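Local coordinates for MupZ (Pseudomonas fluorescens, PDB 6FXD), which is an epoxide hydrolase that probably acts with a Rieske oxygenase to build oxygen heterocycles during mupirocin biosynthesis, at residues C24-Y29 against V102-H107. Residues are numbered along the deposited sequence; the frame is centred on the assembly and turned at random.
Sequences CMAMPY and VRYEVH
The guanidinium of Arg103 lies flat on one face of the Tyr29 ring, planes 11° apart, with CZ 3.5 Å from the ring centroid in a cation-pi stack. With CG anti to the backbone N (chi1 -159°) and a bend at chi3, the arginine runs alongside the tyrosine. Within its own strand, Arg103 NH1 makes a salt bridge to Glu105 OE2 at 2.7 Å, in the guanidinium plane but above that of the carboxylate. His107 NE2 donates to the anti lone pair of Glu105 OE1 at 2.8 Å. Met27 CE closes in on OE1, while Met25 CE sits over the imidazole face, 4.2 Å from its centroid. A second subunit packs on this layer: its Glu105 hydrogen-bonds Tyr29 OH and salt-bridges Arg103 NH2. Replacing Tyr29 by an alanine is likely to leave the guanidinium without its stacking surface and rob that carboxylate of one hydrogen-bond donor. On the reverse face Tyr104 turns its edge to Pro28, CD1 to CB 3.8 Å. By contrast, the exposed end is loose: Val102 CG2 stays 4.4 Å from Tyr29 CB. Six backbone hydrogen bonds join 24-29 to 102-107, pairing first and fourth strands of a ferredoxin-like fold, with 126-135 added parallel to 100-108.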
ATOM      1  N   CYS A  24      -2.860   8.383 -12.574  1.00 24.22           N
ATOM      2  CA  CYS A  24      -4.101   7.884 -13.145  1.00 24.83           C
ATOM      3  C   CYS A  24      -3.923   7.690 -14.640  1.00 24.86           C
ATOM      4  O   CYS A  24      -3.221   8.469 -15.301  1.00 26.01           O
ATOM      5  CB  CYS A  24      -5.241   8.869 -12.913  1.00 26.47           C
ATOM      6  SG  CYS A  24      -5.673   9.034 -11.177  1.00 28.13           S
ATOM      7  N   MET A  25      -4.557   6.656 -15.182  1.00 23.80           N
ATOM      8  CA  MET A  25      -4.488   6.353 -16.607  1.00 23.70           C
ATOM      9  C   MET A  25      -5.901   6.287 -17.168  1.00 22.93           C
ATOM     10  O   MET A  25      -6.772   5.628 -16.590  1.00 26.89           O
ATOM     11  CB  MET A  25      -3.778   5.021 -16.857  1.00 23.91           C
ATOM     12  CG  MET A  25      -3.599   4.695 -18.359  1.00 26.18           C
ATOM     13  SD  MET A  25      -2.781   3.096 -18.679  1.00 27.98           S
ATOM     14  CE  MET A  25      -3.972   1.914 -17.993  1.00 27.84           C
ATOM     15  N   ALA A  26      -6.135   6.989 -18.276  1.00 21.54           N
ATOM     16  CA  ALA A  26      -7.401   6.939 -18.988  1.00 21.42           C
ATOM     17  C   ALA A  26      -7.176   6.250 -20.325  1.00 19.11           C
ATOM     18  O   ALA A  26      -6.140   6.456 -20.969  1.00 20.40           O
ATOM     19  CB  ALA A  26      -7.939   8.345 -19.240  1.00 22.24           C
ATOM     20  N   MET A  27      -8.127   5.417 -20.744  1.00 20.41           N
ATOM     21  CA  MET A  27      -8.023   4.703 -22.016  1.00 20.25           C
ATOM     22  C   MET A  27      -9.360   4.724 -22.742  1.00 20.49           C
ATOM     23  O   MET A  27     -10.219   3.865 -22.492  1.00 21.43           O
ATOM     24  CB  MET A  27      -7.578   3.254 -21.821  1.00 21.66           C
ATOM     25  CG  MET A  27      -6.209   3.107 -21.165  1.00 23.52           C
ATOM     26  SD  MET A  27      -5.525   1.461 -21.277  1.00 23.71           S
ATOM     27  CE  MET A  27      -6.774   0.531 -20.357  1.00 23.79           C
ATOM     28  N   PRO A  28      -9.577   5.672 -23.646  1.00 19.08           N
ATOM     29  CA  PRO A  28     -10.700   5.551 -24.579  1.00 19.57           C
ATOM     30  C   PRO A  28     -10.371   4.587 -25.706  1.00 18.93           C
ATOM     31  O   PRO A  28      -9.240   4.551 -26.199  1.00 19.84           O
ATOM     32  CB  PRO A  28     -10.818   6.965 -25.141  1.00 20.62           C
ATOM     33  CG  PRO A  28      -9.400   7.467 -25.094  1.00 21.59           C
ATOM     34  CD  PRO A  28      -8.809   6.915 -23.835  1.00 20.06           C
ATOM     35  N   TYR A  29     -11.372   3.788 -26.092  1.00 18.75           N
ATOM     36  CA  TYR A  29     -11.312   2.887 -27.238  1.00 19.21           C
ATOM     37  C   TYR A  29     -12.279   3.426 -28.284  1.00 19.84           C
ATOM     38  O   TYR A  29     -13.444   3.700 -27.967  1.00 21.79           O
ATOM     39  CB  TYR A  29     -11.692   1.443 -26.853  1.00 20.57           C
ATOM     40  CG  TYR A  29     -10.645   0.771 -26.005  1.00 22.12           C
ATOM     41  CD1 TYR A  29     -10.528   1.084 -24.662  1.00 21.21           C
ATOM     42  CD2 TYR A  29      -9.760  -0.170 -26.545  1.00 22.86           C
ATOM     43  CE1 TYR A  29      -9.579   0.443 -23.850  1.00 20.93           C
ATOM     44  CE2 TYR A  29      -8.795  -0.793 -25.749  1.00 22.02           C
ATOM     45  CZ  TYR A  29      -8.718  -0.482 -24.403  1.00 22.82           C
ATOM     46  OH  TYR A  29      -7.766  -1.078 -23.607  1.00 24.80           O
ATOM     47  N   VAL A 102     -16.348   3.596 -27.675  1.00 24.83           N
ATOM     48  CA  VAL A 102     -17.133   2.424 -27.295  1.00 25.38           C
ATOM     49  C   VAL A 102     -16.753   1.861 -25.932  1.00 26.14           C
ATOM     50  O   VAL A 102     -17.515   1.055 -25.384  1.00 28.20           O
ATOM     51  CB  VAL A 102     -17.072   1.324 -28.373  1.00 28.41           C
ATOM     52  CG1 VAL A 102     -17.732   1.820 -29.658  1.00 30.57           C
ATOM     53  CG2 VAL A 102     -15.624   0.897 -28.636  1.00 29.08           C
ATOM     54  N   ARG A 103     -15.607   2.239 -25.385  1.00 25.93           N
ATOM     55  CA  ARG A 103     -15.188   1.849 -24.045  1.00 26.14           C
ATOM     56  C   ARG A 103     -14.336   2.990 -23.509  1.00 23.79           C
ATOM     57  O   ARG A 103     -13.600   3.617 -24.270  1.00 23.69           O
ATOM     58  CB  ARG A 103     -14.363   0.545 -24.046  1.00 32.43           C
ATOM     59  CG  ARG A 103     -14.349  -0.166 -22.690  1.00 39.06           C
ATOM     60  CD  ARG A 103     -13.177  -1.146 -22.458  1.00 40.30           C
ATOM     61  NE  ARG A 103     -12.684  -1.790 -23.668  1.00 37.58           N
ATOM     62  CZ  ARG A 103     -11.546  -2.481 -23.761  1.00 39.20           C
ATOM     63  NH1 ARG A 103     -10.751  -2.640 -22.708  1.00 39.45           N
ATOM     64  NH2 ARG A 103     -11.201  -3.012 -24.917  1.00 38.93           N
ATOM     65  N   TYR A 104     -14.461   3.290 -22.219  1.00 23.75           N
ATOM     66  CA  TYR A 104     -13.638   4.328 -21.599  1.00 22.33           C
ATOM     67  C   TYR A 104     -13.271   3.851 -20.197  1.00 23.52           C
ATOM     68  O   TYR A 104     -14.131   3.785 -19.311  1.00 26.99           O
ATOM     69  CB  TYR A 104     -14.358   5.683 -21.582  1.00 23.69           C
ATOM     70  CG  TYR A 104     -13.518   6.806 -21.026  1.00 25.19           C
ATOM     71  CD1 TYR A 104     -12.444   7.314 -21.743  1.00 26.81           C
ATOM     72  CD2 TYR A 104     -13.791   7.350 -19.774  1.00 26.70           C
ATOM     73  CE1 TYR A 104     -11.668   8.342 -21.236  1.00 30.16           C
ATOM     74  CE2 TYR A 104     -13.023   8.372 -19.256  1.00 29.72           C
ATOM     75  CZ  TYR A 104     -11.965   8.870 -19.994  1.00 31.76           C
ATOM     76  OH  TYR A 104     -11.193   9.885 -19.488  1.00 35.40           O
ATOM     77  N   GLU A 105     -12.003   3.523 -19.998  1.00 21.85           N
ATOM     78  CA  GLU A 105     -11.525   2.994 -18.726  1.00 22.20           C
ATOM     79  C   GLU A 105     -10.661   4.024 -18.018  1.00 22.51           C
ATOM     80  O   GLU A 105      -9.897   4.751 -18.650  1.00 23.80           O
ATOM     81  CB  GLU A 105     -10.665   1.745 -18.921  1.00 25.92           C
ATOM     82  CG  GLU A 105     -11.393   0.638 -19.582  1.00 29.39           C
ATOM     83  CD  GLU A 105     -10.603  -0.663 -19.630  1.00 31.18           C
ATOM     84  OE1 GLU A 105      -9.493  -0.755 -19.046  1.00 29.69           O
ATOM     85  OE2 GLU A 105     -11.095  -1.595 -20.287  1.00 31.58           O
ATOM     86  N   VAL A 106     -10.758   4.056 -16.693  1.00 22.19           N
ATOM     87  CA  VAL A 106      -9.927   4.929 -15.876  1.00 22.33           C
ATOM     88  C   VAL A 106      -9.329   4.069 -14.775  1.00 22.29           C
ATOM     89  O   VAL A 106     -10.070   3.430 -14.020  1.00 23.76           O
ATOM     90  CB  VAL A 106     -10.729   6.096 -15.279  1.00 25.64           C
ATOM     91  CG1 VAL A 106      -9.827   6.941 -14.408  1.00 28.76           C
ATOM     92  CG2 VAL A 106     -11.328   6.964 -16.398  1.00 26.17           C
ATOM     93  N   HIS A 107      -8.003   4.057 -14.673  1.00 21.90           N
ATOM     94  CA  HIS A 107      -7.285   3.263 -13.681  1.00 22.38           C
ATOM     95  C   HIS A 107      -6.489   4.179 -12.768  1.00 24.14           C
ATOM     96  O   HIS A 107      -5.845   5.117 -13.238  1.00 24.87           O
ATOM     97  CB  HIS A 107      -6.292   2.319 -14.357  1.00 23.93           C
ATOM     98  CG  HIS A 107      -6.921   1.338 -15.293  1.00 25.00           C
ATOM     99  ND1 HIS A 107      -6.854  -0.026 -15.087  1.00 28.09           N
ATOM    100  CD2 HIS A 107      -7.628   1.511 -16.432  1.00 25.11           C
ATOM    101  CE1 HIS A 107      -7.479  -0.649 -16.072  1.00 27.42           C
ATOM    102  NE2 HIS A 107      -7.969   0.262 -16.893  1.00 24.88           N
TER